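Local coordinates for MUTM (fpg) protein (Thermus thermophilus, PDB 1EE8) that belongs to the MutM (Fpg) family, which combines an N-terminal beta-sheet domain, a helical H2TH domain and a zinc finger, at residues V47-K52 / G122-S127; E63-L68 / R103-R108; C241-E246 / C258-G263; G134-L139 / E185-L190. One frame throughout, in Å; residues are numbered along the deposited sequence.

Contact 1: V47-K52 / G122-S127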
loop_
_atom_site.group_PDB
_atom_site.type_symbol
_atom_site.label_atom_id
_atom_site.label_comp_id
_atom_site.label_asym_id
_atom_site.label_seq_id
_atom_site.Cartn_x
_atom_site.Cartn_y
_atom_site.Cartn_z
ATOM N N VAL A 47 -11.046 16.354 -2.737
ATOM C CA VAL A 47 -12.080 15.374 -2.431
ATOM C C VAL A 47 -13.047 15.476 -3.603
ATOM O O VAL A 47 -13.820 16.429 -3.702
ATOM C CB VAL A 47 -12.824 15.698 -1.116
ATOM C CG1 VAL A 47 -13.861 14.610 -0.817
ATOM C CG2 VAL A 47 -11.837 15.805 0.033
ATOM N N ASP A 48 -12.967 14.515 -4.517
ATOM C CA ASP A 48 -13.834 14.516 -5.686
ATOM C C ASP A 48 -14.991 13.540 -5.520
ATOM O O ASP A 48 -15.015 12.725 -4.593
ATOM C CB ASP A 48 -13.049 14.137 -6.944
ATOM C CG ASP A 48 -11.895 15.080 -7.226
ATOM O OD1 ASP A 48 -12.078 16.309 -7.106
ATOM O OD2 ASP A 48 -10.804 14.585 -7.578
ATOM N N ARG A 49 -15.954 13.645 -6.422
ATOM C CA ARG A 49 -17.108 12.764 -6.420
ATOM C C ARG A 49 -17.398 12.363 -7.846
ATOM O O ARG A 49 -17.440 13.201 -8.747
ATOM C CB ARG A 49 -18.354 13.454 -5.853
ATOM C CG ARG A 49 -19.605 12.564 -5.924
ATOM C CD ARG A 49 -20.888 13.338 -5.631
ATOM N NE ARG A 49 -21.133 14.382 -6.627
ATOM C CZ ARG A 49 -21.426 14.146 -7.901
ATOM N NH1 ARG A 49 -21.625 15.156 -8.735
ATOM N NH2 ARG A 49 -21.533 12.903 -8.344
ATOM N N ARG A 50 -17.577 11.070 -8.051
ATOM C CA ARG A 50 -17.912 10.541 -9.355
ATOM C C ARG A 50 -19.086 9.638 -9.010
ATOM O O ARG A 50 -18.934 8.678 -8.250
ATOM C CB ARG A 50 -16.756 9.723 -9.928
ATOM C CG ARG A 50 -16.963 9.299 -11.368
ATOM C CD ARG A 50 -16.783 10.464 -12.326
ATOM N NE ARG A 50 -17.002 10.066 -13.717
ATOM C CZ ARG A 50 -18.195 9.972 -14.299
ATOM N NH1 ARG A 50 -19.298 10.252 -13.618
ATOM N NH2 ARG A 50 -18.282 9.593 -15.568
ATOM N N GLY A 51 -20.256 9.964 -9.545
ATOM C CA GLY A 51 -21.438 9.178 -9.241
ATOM C C GLY A 51 -21.667 9.232 -7.741
ATOM O O GLY A 51 -21.775 10.314 -7.152
ATOM N N LYS A 52 -21.721 8.061 -7.120
ATOM C CA LYS A 52 -21.931 7.955 -5.679
ATOM C C LYS A 52 -20.623 7.720 -4.945
ATOM O O LYS A 52 -20.622 7.479 -3.740
ATOM C CB LYS A 52 -22.877 6.798 -5.364
ATOM C CG LYS A 52 -24.258 6.954 -5.947
ATOM C CD LYS A 52 -25.094 5.723 -5.692
ATOM C CE LYS A 52 -26.432 5.827 -6.397
ATOM N NZ LYS A 52 -27.153 4.528 -6.377
ATOM N N GLY A 122 -21.793 7.068 -16.402
ATOM C CA GLY A 122 -22.158 8.007 -17.442
ATOM C C GLY A 122 -21.812 9.419 -17.018
ATOM O O GLY A 122 -21.201 9.622 -15.967
ATOM N N PRO A 123 -22.192 10.426 -17.812
ATOM C CA PRO A 123 -21.888 11.813 -17.457
ATOM C C PRO A 123 -22.513 12.238 -16.127
ATOM O O PRO A 123 -23.568 11.732 -15.731
ATOM C CB PRO A 123 -22.445 12.595 -18.642
ATOM C CG PRO A 123 -23.608 11.746 -19.075
ATOM C CD PRO A 123 -23.023 10.363 -19.027
ATOM N N GLU A 124 -21.850 13.166 -15.440
ATOM C CA GLU A 124 -22.337 13.671 -14.164
ATOM C C GLU A 124 -23.582 14.532 -14.438
ATOM O O GLU A 124 -23.494 15.591 -15.065
ATOM C CB GLU A 124 -21.245 14.502 -13.486
ATOM C CG GLU A 124 -21.047 14.220 -11.992
ATOM C CD GLU A 124 -20.466 12.841 -11.704
ATOM O OE1 GLU A 124 -19.772 12.691 -10.674
ATOM O OE2 GLU A 124 -20.705 11.901 -12.492
ATOM N N PRO A 125 -24.757 14.076 -13.967
ATOM C CA PRO A 125 -26.063 14.729 -14.122
ATOM C C PRO A 125 -26.087 16.255 -14.055
ATOM O O PRO A 125 -26.773 16.900 -14.847
ATOM C CB PRO A 125 -26.892 14.088 -13.012
ATOM C CG PRO A 125 -26.362 12.694 -12.987
ATOM C CD PRO A 125 -24.866 12.916 -13.062
ATOM N N LEU A 126 -25.352 16.833 -13.113
ATOM C CA LEU A 126 -25.321 18.284 -12.968
ATOM C C LEU A 126 -24.151 18.927 -13.704
ATOM O O LEU A 126 -23.610 19.937 -13.254
ATOM C CB LEU A 126 -25.260 18.661 -11.486
ATOM C CG LEU A 126 -26.441 18.171 -10.650
ATOM C CD1 LEU A 126 -26.220 18.544 -9.195
ATOM C CD2 LEU A 126 -27.737 18.780 -11.181
ATOM N N SER A 127 -23.764 18.348 -14.837
ATOM C CA SER A 127 -22.652 18.894 -15.611
ATOM C C SER A 127 -23.067 19.181 -17.045
ATOM O O SER A 127 -24.126 18.744 -17.501
ATOM C CB SER A 127 -21.462 17.924 -15.610
ATOM O OG SER A 127 -21.710 16.793 -16.430
#

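Contact 2: E63-L68 / R103-R108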
loop_
_atom_site.group_PDB
_atom_site.type_symbol
_atom_site.label_atom_id
_atom_site.label_comp_id
_atom_site.label_asym_id
_atom_site.label_seq_id
_atom_site.Cartn_x
_atom_site.Cartn_y
_atom_site.Cartn_z
ATOM N N GLU A 63 -5.223 7.486 -4.600
ATOM C CA GLU A 63 -6.601 7.867 -4.333
ATOM C C GLU A 63 -7.222 6.909 -3.327
ATOM O O GLU A 63 -7.004 5.699 -3.383
ATOM C CB GLU A 63 -7.452 7.852 -5.614
ATOM C CG GLU A 63 -7.009 8.834 -6.686
ATOM C CD GLU A 63 -7.924 8.840 -7.904
ATOM O OE1 GLU A 63 -8.099 7.777 -8.544
ATOM O OE2 GLU A 63 -8.467 9.916 -8.227
ATOM N N LEU A 64 -7.976 7.460 -2.386
ATOM C CA LEU A 64 -8.669 6.629 -1.424
ATOM C C LEU A 64 -10.116 6.756 -1.874
ATOM O O LEU A 64 -10.741 7.804 -1.718
ATOM C CB LEU A 64 -8.494 7.154 -0.001
ATOM C CG LEU A 64 -9.124 6.291 1.099
ATOM C CD1 LEU A 64 -8.570 4.872 1.042
ATOM C CD2 LEU A 64 -8.835 6.915 2.454
ATOM N N VAL A 65 -10.629 5.691 -2.472
ATOM C CA VAL A 65 -11.992 5.704 -2.957
ATOM C C VAL A 65 -12.915 5.170 -1.884
ATOM O O VAL A 65 -12.618 4.158 -1.244
ATOM C CB VAL A 65 -12.129 4.859 -4.246
ATOM C CG1 VAL A 65 -13.589 4.821 -4.706
ATOM C CG2 VAL A 65 -11.245 5.448 -5.331
ATOM N N ALA A 66 -14.024 5.865 -1.677
ATOM C CA ALA A 66 -14.987 5.450 -0.679
ATOM C C ALA A 66 -16.365 5.266 -1.285
ATOM O O ALA A 66 -16.855 6.120 -2.028
ATOM C CB ALA A 66 -15.051 6.477 0.463
ATOM N N HIS A 67 -16.971 4.128 -0.975
ATOM C CA HIS A 67 -18.316 3.806 -1.426
ATOM C C HIS A 67 -19.104 3.682 -0.131
ATOM O O HIS A 67 -18.820 2.817 0.690
ATOM C CB HIS A 67 -18.333 2.482 -2.195
ATOM C CG HIS A 67 -19.703 1.906 -2.358
ATOM N ND1 HIS A 67 -20.735 2.600 -2.954
ATOM C CD2 HIS A 67 -20.226 0.719 -1.964
ATOM C CE1 HIS A 67 -21.834 1.867 -2.919
ATOM N NE2 HIS A 67 -21.551 0.722 -2.322
ATOM N N LEU A 68 -20.083 4.562 0.050
ATOM C CA LEU A 68 -20.879 4.582 1.271
ATOM C C LEU A 68 -21.843 3.419 1.444
ATOM O O LEU A 68 -22.018 2.908 2.552
ATOM C CB LEU A 68 -21.645 5.905 1.361
ATOM C CG LEU A 68 -20.756 7.150 1.275
ATOM C CD1 LEU A 68 -21.567 8.396 1.610
ATOM C CD2 LEU A 68 -19.592 7.020 2.241
ATOM N N ARG A 103 -17.425 0.481 1.390
ATOM C CA ARG A 103 -16.131 -0.090 1.052
ATOM C C ARG A 103 -15.121 1.039 0.892
ATOM O O ARG A 103 -15.498 2.172 0.609
ATOM C CB ARG A 103 -16.221 -0.874 -0.263
ATOM C CG ARG A 103 -17.124 -2.102 -0.219
ATOM C CD ARG A 103 -16.451 -3.251 0.506
ATOM N NE ARG A 103 -17.268 -4.465 0.485
ATOM C CZ ARG A 103 -18.360 -4.649 1.222
ATOM N NH1 ARG A 103 -19.041 -5.787 1.134
ATOM N NH2 ARG A 103 -18.771 -3.705 2.057
ATOM N N LEU A 104 -13.847 0.727 1.100
ATOM C CA LEU A 104 -12.777 1.706 0.922
ATOM C C LEU A 104 -11.761 1.045 0.003
ATOM O O LEU A 104 -11.489 -0.151 0.131
ATOM C CB LEU A 104 -12.102 2.068 2.253
ATOM C CG LEU A 104 -12.832 3.005 3.228
ATOM C CD1 LEU A 104 -11.922 3.275 4.436
ATOM C CD2 LEU A 104 -13.211 4.315 2.532
ATOM N N PHE A 105 -11.207 1.822 -0.917
ATOM C CA PHE A 105 -10.230 1.308 -1.865
ATOM C C PHE A 105 -9.015 2.214 -1.976
ATOM O O PHE A 105 -9.129 3.379 -2.362
ATOM C CB PHE A 105 -10.848 1.190 -3.260
ATOM C CG PHE A 105 -12.082 0.344 -3.316
ATOM C CD1 PHE A 105 -11.993 -1.028 -3.534
ATOM C CD2 PHE A 105 -13.339 0.923 -3.181
ATOM C CE1 PHE A 105 -13.143 -1.814 -3.621
ATOM C CE2 PHE A 105 -14.499 0.141 -3.267
ATOM C CZ PHE A 105 -14.393 -1.230 -3.490
ATOM N N GLY A 106 -7.853 1.676 -1.634
ATOM C CA GLY A 106 -6.628 2.440 -1.765
ATOM C C GLY A 106 -6.135 2.057 -3.147
ATOM O O GLY A 106 -5.955 0.874 -3.433
ATOM N N VAL A 107 -5.934 3.035 -4.017
ATOM C CA VAL A 107 -5.483 2.722 -5.369
ATOM C C VAL A 107 -4.559 3.780 -5.953
ATOM O O VAL A 107 -4.604 4.936 -5.552
ATOM C CB VAL A 107 -6.678 2.596 -6.339
ATOM C CG1 VAL A 107 -7.605 1.455 -5.911
ATOM C CG2 VAL A 107 -7.428 3.914 -6.387
ATOM N N ARG A 108 -3.712 3.372 -6.893
ATOM C CA ARG A 108 -2.848 4.328 -7.566
ATOM C C ARG A 108 -3.884 5.150 -8.327
ATOM O O ARG A 108 -4.907 4.607 -8.741
ATOM C CB ARG A 108 -1.918 3.618 -8.546
ATOM C CG ARG A 108 -0.872 2.740 -7.880
ATOM C CD ARG A 108 0.526 3.332 -8.044
ATOM N NE ARG A 108 0.642 4.680 -7.486
ATOM C CZ ARG A 108 1.736 5.433 -7.574
ATOM N NH1 ARG A 108 2.814 4.971 -8.201
ATOM N NH2 ARG A 108 1.757 6.647 -7.039
#

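Contact 3: C241-E246 / C258-G263. With ZN (zinc ion), chain C.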
loop_
_atom_site.group_PDB
_atom_site.type_symbol
_atom_site.label_atom_id
_atom_site.label_comp_id
_atom_site.label_asym_id
_atom_site.label_seq_id
_atom_site.Cartn_x
_atom_site.Cartn_y
_atom_site.Cartn_z
ATOM N N CYS A 241 -52.670 15.688 -6.603
ATOM C CA CYS A 241 -54.067 15.285 -6.765
ATOM C C CYS A 241 -54.728 14.761 -5.494
ATOM O O CYS A 241 -55.908 14.402 -5.511
ATOM C CB CYS A 241 -54.176 14.214 -7.846
ATOM S SG CYS A 241 -53.599 12.598 -7.312
ATOM N N GLY A 242 -53.967 14.695 -4.405
ATOM C CA GLY A 242 -54.513 14.220 -3.146
ATOM C C GLY A 242 -54.775 12.727 -3.025
ATOM O O GLY A 242 -55.192 12.262 -1.966
ATOM N N ARG A 243 -54.545 11.971 -4.095
ATOM C CA ARG A 243 -54.758 10.526 -4.060
ATOM C C ARG A 243 -53.624 9.847 -3.284
ATOM O O ARG A 243 -52.517 10.383 -3.197
ATOM C CB ARG A 243 -54.828 9.964 -5.487
ATOM C CG ARG A 243 -54.957 8.448 -5.548
ATOM C CD ARG A 243 -55.072 7.908 -6.967
ATOM N NE ARG A 243 -55.117 6.446 -6.962
ATOM C CZ ARG A 243 -55.271 5.688 -8.045
ATOM N NH1 ARG A 243 -55.295 4.365 -7.933
ATOM N NH2 ARG A 243 -55.405 6.253 -9.239
ATOM N N PRO A 244 -53.892 8.666 -2.699
ATOM C CA PRO A 244 -52.881 7.924 -1.929
ATOM C C PRO A 244 -51.662 7.467 -2.736
ATOM O O PRO A 244 -51.797 6.750 -3.727
ATOM C CB PRO A 244 -53.667 6.733 -1.379
ATOM C CG PRO A 244 -55.050 7.290 -1.217
ATOM C CD PRO A 244 -55.231 8.079 -2.498
ATOM N N VAL A 245 -50.472 7.872 -2.299
ATOM C CA VAL A 245 -49.247 7.472 -2.984
ATOM C C VAL A 245 -49.069 5.962 -2.844
ATOM O O VAL A 245 -49.236 5.408 -1.756
ATOM C CB VAL A 245 -48.012 8.175 -2.384
ATOM C CG1 VAL A 245 -46.745 7.628 -3.014
ATOM C CG2 VAL A 245 -48.108 9.678 -2.604
ATOM N N GLU A 246 -48.738 5.296 -3.943
ATOM C CA GLU A 246 -48.538 3.853 -3.926
ATOM C C GLU A 246 -47.068 3.461 -4.009
ATOM O O GLU A 246 -46.213 4.258 -4.408
ATOM C CB GLU A 246 -49.284 3.195 -5.085
ATOM C CG GLU A 246 -50.786 3.355 -5.024
ATOM C CD GLU A 246 -51.494 2.460 -6.015
ATOM O OE1 GLU A 246 -52.726 2.606 -6.162
ATOM O OE2 GLU A 246 -50.818 1.609 -6.642
ATOM N N CYS A 258 -47.464 8.172 -7.942
ATOM C CA CYS A 258 -48.893 8.451 -7.891
ATOM C C CYS A 258 -49.436 7.837 -9.167
ATOM O O CYS A 258 -49.066 8.252 -10.274
ATOM C CB CYS A 258 -49.190 9.953 -7.895
ATOM S SG CYS A 258 -50.971 10.326 -8.080
ATOM N N PRO A 259 -50.307 6.825 -9.037
ATOM C CA PRO A 259 -50.879 6.167 -10.215
ATOM C C PRO A 259 -51.558 7.156 -11.159
ATOM O O PRO A 259 -51.300 7.158 -12.365
ATOM C CB PRO A 259 -51.861 5.168 -9.608
ATOM C CG PRO A 259 -51.213 4.828 -8.284
ATOM C CD PRO A 259 -50.788 6.191 -7.796
ATOM N N THR A 260 -52.418 8.005 -10.609
ATOM C CA THR A 260 -53.118 8.972 -11.443
ATOM C C THR A 260 -52.194 9.977 -12.114
ATOM O O THR A 260 -52.183 10.088 -13.334
ATOM C CB THR A 260 -54.180 9.749 -10.651
ATOM O OG1 THR A 260 -55.129 8.830 -10.098
ATOM C CG2 THR A 260 -54.915 10.721 -11.573
ATOM N N CYS A 261 -51.415 10.703 -11.320
ATOM C CA CYS A 261 -50.509 11.709 -11.868
ATOM C C CYS A 261 -49.382 11.184 -12.751
ATOM O O CYS A 261 -48.834 11.930 -13.561
ATOM C CB CYS A 261 -49.906 12.538 -10.738
ATOM S SG CYS A 261 -51.094 13.609 -9.926
ATOM N N GLN A 262 -49.034 9.910 -12.605
ATOM C CA GLN A 262 -47.946 9.353 -13.397
ATOM C C GLN A 262 -48.340 8.303 -14.439
ATOM O O GLN A 262 -47.566 7.400 -14.757
ATOM C CB GLN A 262 -46.862 8.818 -12.457
ATOM C CG GLN A 262 -46.153 9.941 -11.702
ATOM C CD GLN A 262 -45.149 9.444 -10.679
ATOM O OE1 GLN A 262 -45.492 9.181 -9.522
ATOM N NE2 GLN A 262 -43.897 9.310 -11.104
ATOM N N GLY A 263 -49.549 8.441 -14.975
ATOM C CA GLY A 263 -50.021 7.541 -16.013
ATOM C C GLY A 263 -50.126 6.062 -15.701
ATOM O O GLY A 263 -49.841 5.229 -16.556
HETATM ZN ZN ZN C . -51.355 12.627 -7.883
#

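Contact 4: G134-L139 / E185-L190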
loop_
_atom_site.group_PDB
_atom_site.type_symbol
_atom_site.label_atom_id
_atom_site.label_comp_id
_atom_site.label_asym_id
_atom_site.label_seq_id
_atom_site.Cartn_x
_atom_site.Cartn_y
_atom_site.Cartn_z
ATOM N N GLY A 134 -27.753 12.226 -26.021
ATOM C CA GLY A 134 -27.260 10.961 -25.507
ATOM C C GLY A 134 -28.266 10.325 -24.565
ATOM O O GLY A 134 -28.555 9.129 -24.659
ATOM N N PHE A 135 -28.807 11.134 -23.657
ATOM C CA PHE A 135 -29.793 10.656 -22.694
ATOM C C PHE A 135 -30.983 10.051 -23.424
ATOM O O PHE A 135 -31.385 8.918 -23.149
ATOM C CB PHE A 135 -30.251 11.812 -21.789
ATOM C CG PHE A 135 -31.347 11.431 -20.825
ATOM C CD1 PHE A 135 -32.644 11.912 -21.001
ATOM C CD2 PHE A 135 -31.086 10.579 -19.754
ATOM C CE1 PHE A 135 -33.670 11.549 -20.119
ATOM C CE2 PHE A 135 -32.100 10.208 -18.867
ATOM C CZ PHE A 135 -33.396 10.696 -19.052
ATOM N N PHE A 136 -31.534 10.806 -24.370
ATOM C CA PHE A 136 -32.676 10.343 -25.146
ATOM C C PHE A 136 -32.321 9.050 -25.884
ATOM O O PHE A 136 -33.061 8.066 -25.811
ATOM C CB PHE A 136 -33.118 11.439 -26.131
ATOM C CG PHE A 136 -34.362 11.098 -26.908
ATOM C CD1 PHE A 136 -35.460 10.522 -26.276
ATOM C CD2 PHE A 136 -34.444 11.373 -28.268
ATOM C CE1 PHE A 136 -36.622 10.223 -26.988
ATOM C CE2 PHE A 136 -35.602 11.078 -28.990
ATOM C CZ PHE A 136 -36.693 10.502 -28.349
ATOM N N ARG A 137 -31.187 9.046 -26.584
ATOM C CA ARG A 137 -30.757 7.850 -27.307
ATOM C C ARG A 137 -30.636 6.670 -26.349
ATOM O O ARG A 137 -31.020 5.542 -26.680
ATOM C CB ARG A 137 -29.407 8.086 -27.996
ATOM C CG ARG A 137 -28.817 6.818 -28.616
ATOM C CD ARG A 137 -27.609 7.084 -29.529
ATOM N NE ARG A 137 -26.543 7.857 -28.891
ATOM C CZ ARG A 137 -26.496 9.189 -28.850
ATOM N NH1 ARG A 137 -27.457 9.914 -29.411
ATOM N NH2 ARG A 137 -25.484 9.799 -28.251
ATOM N N GLY A 138 -30.103 6.938 -25.160
ATOM C CA GLY A 138 -29.937 5.894 -24.166
ATOM C C GLY A 138 -31.255 5.278 -23.754
ATOM O O GLY A 138 -31.321 4.100 -23.405
ATOM N N LEU A 139 -32.319 6.072 -23.801
ATOM C CA LEU A 139 -33.636 5.580 -23.425
ATOM C C LEU A 139 -34.278 4.799 -24.567
ATOM O O LEU A 139 -34.930 3.775 -24.347
ATOM C CB LEU A 139 -34.533 6.755 -23.020
ATOM C CG LEU A 139 -34.001 7.616 -21.869
ATOM C CD1 LEU A 139 -34.883 8.838 -21.680
ATOM C CD2 LEU A 139 -33.948 6.782 -20.595
ATOM N N GLU A 185 -40.713 14.474 -26.118
ATOM C CA GLU A 185 -41.214 15.497 -25.215
ATOM C C GLU A 185 -41.233 14.923 -23.799
ATOM O O GLU A 185 -40.917 15.611 -22.831
ATOM C CB GLU A 185 -42.617 15.931 -25.650
ATOM C CG GLU A 185 -43.198 17.091 -24.869
ATOM C CD GLU A 185 -43.697 16.675 -23.507
ATOM O OE1 GLU A 185 -44.408 15.645 -23.424
ATOM O OE2 GLU A 185 -43.387 17.381 -22.525
ATOM N N GLU A 186 -41.601 13.653 -23.683
ATOM C CA GLU A 186 -41.631 13.004 -22.385
ATOM C C GLU A 186 -40.201 12.885 -21.859
ATOM O O GLU A 186 -39.937 13.138 -20.678
ATOM C CB GLU A 186 -42.305 11.630 -22.500
ATOM C CG GLU A 186 -43.828 11.727 -22.607
ATOM C CD GLU A 186 -44.516 10.385 -22.768
ATOM O OE1 GLU A 186 -45.671 10.263 -22.303
ATOM O OE2 GLU A 186 -43.922 9.458 -23.367
ATOM N N ALA A 187 -39.275 12.535 -22.746
ATOM C CA ALA A 187 -37.870 12.402 -22.376
ATOM C C ALA A 187 -37.297 13.739 -21.933
ATOM O O ALA A 187 -36.486 13.793 -21.012
ATOM C CB ALA A 187 -37.060 11.852 -23.546
ATOM N N ARG A 188 -37.702 14.819 -22.592
ATOM C CA ARG A 188 -37.204 16.137 -22.206
ATOM C C ARG A 188 -37.694 16.526 -20.803
ATOM O O ARG A 188 -36.986 17.207 -20.061
ATOM C CB ARG A 188 -37.624 17.207 -23.225
ATOM C CG ARG A 188 -36.756 17.249 -24.487
ATOM C CD ARG A 188 -36.673 18.662 -25.076
ATOM N NE ARG A 188 -35.764 18.747 -26.225
ATOM C CZ ARG A 188 -36.021 18.244 -27.431
ATOM N NH1 ARG A 188 -37.167 17.618 -27.660
ATOM N NH2 ARG A 188 -35.130 18.358 -28.406
ATOM N N ARG A 189 -38.906 16.106 -20.442
ATOM C CA ARG A 189 -39.434 16.420 -19.115
ATOM C C ARG A 189 -38.633 15.677 -18.048
ATOM O O ARG A 189 -38.273 16.243 -17.017
ATOM C CB ARG A 189 -40.904 16.020 -18.993
ATOM C CG ARG A 189 -41.869 16.918 -19.729
ATOM C CD ARG A 189 -43.154 17.084 -18.929
ATOM N NE ARG A 189 -43.826 15.815 -18.666
ATOM C CZ ARG A 189 -44.530 15.138 -19.564
ATOM N NH1 ARG A 189 -45.106 13.992 -19.226
ATOM N NH2 ARG A 189 -44.666 15.611 -20.798
ATOM N N LEU A 190 -38.360 14.402 -18.309
ATOM C CA LEU A 190 -37.600 13.581 -17.379
ATOM C C LEU A 190 -36.173 14.115 -17.244
ATOM O O LEU A 190 -35.589 14.102 -16.155
ATOM C CB LEU A 190 -37.589 12.129 -17.863
ATOM C CG LEU A 190 -36.915 11.104 -16.944
ATOM C CD1 LEU A 190 -37.446 11.259 -15.526
ATOM C CD2 LEU A 190 -37.176 9.703 -17.465
#

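Contact 1: V47-K52 / G122-S127
Gly51 and Glu124 mark the closest backbone approach, with their CA atoms 6.7 Å apart, where the end of strand 42-50 meets the irregular loop 122-127. That loop folds back through a type I beta turn from Glu124 to Ser127. Gly51, with a positive phi of 60°, breaks the strand and presents its amide to the Glu124 carboxylate: Gly51 N donates to Glu124 OE1 over 3.0 Å, on the syn side but 33° out of the carboxylate plane. Arg49 NH2 forms a salt bridge with Glu124 OE1 at 2.9 Å. A bend at chi3 (63°) swings this guanidinium round so that Arg49 NH2 also reaches Gly51 O at 2.9 Å, in the carbonyl plane on a lone pair. Arg49 NE is taken by Glu7 of helix 3-17. Together with Arg50 this makes a salt-bridge network at the joint between the N-terminal sheet and the H2TH part of the Fpg architecture. Arg50 works end-on: Arg50 NH2 (2.9 Å) and Arg50 NH1 (3.1 Å) both hydrogen-bond to Gly122 O, which sits almost exactly in the guanidinium plane. NH1 lies nearly in line with the C=O bond, whereas NH2 stands well above the carbonyl plane. Glu124 OE2 also comes to the edge of this guanidinium, but its modelled 2.4 Å from Arg50 NH1 is too short to be trusted as a distance.

Contact 2: E63-L68 / R103-R108
Strands 63-67 and 103-108 pair as antiparallel neighbours in the mixed sheet of the N-terminal domain, within the beta-sandwich known from the Fpg family. The short strand axes run at 160° and come within 4.6 Å of each other. Five consecutive bridges fix the register. Glu63 with Val107, Val65 with Phe105 and His67 with Arg103 are hydrogen-bonded pairs, while Leu64 with Gly106 and Ala66 with Leu104 are non-hydrogen-bonded. Each hydrogen-bonded pair closes a two-bond ring, as in Val65 N to Phe105 O (2.8 Å) and Phe105 N to Val65 O (2.7 Å). The straightest of the six bonds is His67 N to Arg103 O, at 177°. Between the rings, CA-H...O contacts such as Leu104 CA to Val65 O (3.3 Å) use the same carbonyls again.

One face carries Val65, Phe105 and Val107, with Glu63, His67 and Arg103 on the same side. Val65 CB meets Phe105 CB at 4.0 Å, and Val65 CG2 lies 4.2 Å from Val107 CG2; Ile115 packs over Val65 and Phe105. The Glu63 carboxylate turns to Tyr112, Gly110 and Arg109 instead of crossing to its partner strand. On the flanks, strand 53-58 bonds to Leu64 and Ala66, and Arg34 bonds to Leu104 and Gly106, so both edges of the pair are continued by other strands. Arg108, at the end, salt-bridges Glu40 of the second subunit. On the other face Leu104, its CG anti to the carbonyl carbon (chi1 -76°), holds CD2 3.5 Å from Ala66 CB.

Contact 3: C241-E246 / C258-G263
Cys241, Cys258 and Cys261 each place SG 2.3 Å from the zinc ion, and Cys238 supplies the fourth sulfur, completing the Cys4 site of the zinc finger. The two segments thus meet through the metal itself. Backbone amides bond to two of the sulfurs: Arg243 N donates to Cys241 SG at 3.4 Å, and Cys261 N donates to Cys258 SG at 3.3 Å. Gly242, whose phi is 73°, makes the turn that brings the first of these amides round, an arrangement resembling a zinc knuckle.

Outside this shell, Arg243 clasps the second segment. Its chain is extended throughout (chi1 176°), carrying NH2 to Thr260 OG1 in a 2.7 Å hydrogen bond close to the guanidinium plane. One face of that group lies against Pro259, with CB 3.6 Å above the Arg243 plane and toward its rim. Glu246 closes over the same proline, its CD 3.3 Å from Pro259 CG, and its OE1 makes a long salt bridge of 3.6 Å to Arg243 NH1. Arg243 and Glu246, linked to each other, thus lie against neighbouring atoms of the Pro259 ring, CB and CG. Further out, Gln262 OE1 accepts from Cys258 N at 2.7 Å and so braces the start of the second segment, while strand 246-249 leads away from Glu246 to pair with strand 254-257. If the four cysteines are thiolates, as is usual round zinc, the two N-H...S bonds would probably draw off some of the negative charge on the sulfurs of Cys241 and Cys258.

Contact 4: G134-L139 / E185-L190
Phe136 and Ala187 form the tight core of this helix pair, with Phe136 CD1 only 3.4 Å from Ala187 CB. Their CA atoms, 6.2 Å apart, are the nearest across the contact, although the short helix axes stay 10.2 Å apart and cross at 119°. Phe135, its CG anti to the backbone N (chi1 176°), reaches over to helix 185-190 and offers the edge of its ring: CE1 lies 3.7 Å from Ala187 O, near the ring plane, and CZ meets Leu190 CG at 4.1 Å. Leu139 CG sits 4.2 Å above the centre of the Phe135 ring, covering that face from its own helix, and Leu139 CD1 touches Ala187 CB at the same distance.

The solvent side is looser and polar. On helix 185-190 it is represented by the exposed Glu185 and Arg188; Glu185 also forms a salt bridge with Arg189, whose NE is bonded to Ala171 O.

The contact joins two helices of the H2TH domain. Phe132, one turn before Phe136 on helix 132-140, also packs on Ala187, and helix 146-152 adds Leu146, which packs on both Leu139 and Leu190.

Along the chain, contact 2 lies within the span bracketed by contact 1, then contact 4 follows and contact 3 comes last. Contacts 1 and 2 share the mixed sheet of the N-terminal domain, their centres 16 Å apart and nearest atoms about 4 Å apart without touching. Contact 1 joins this sheet to the H2TH part, through the loop that leads into helix 132-140, and contact 4 packs that helix against helix 184-203, its centre 19 Å from contact 1. Contact 3 holds the zinc finger, 22 Å from contact 4 and 41 Å from contact 2, centre to centre. Contacts 2 and 3 thus place the sheet and the zinc finger on opposite sides of the chain's centre.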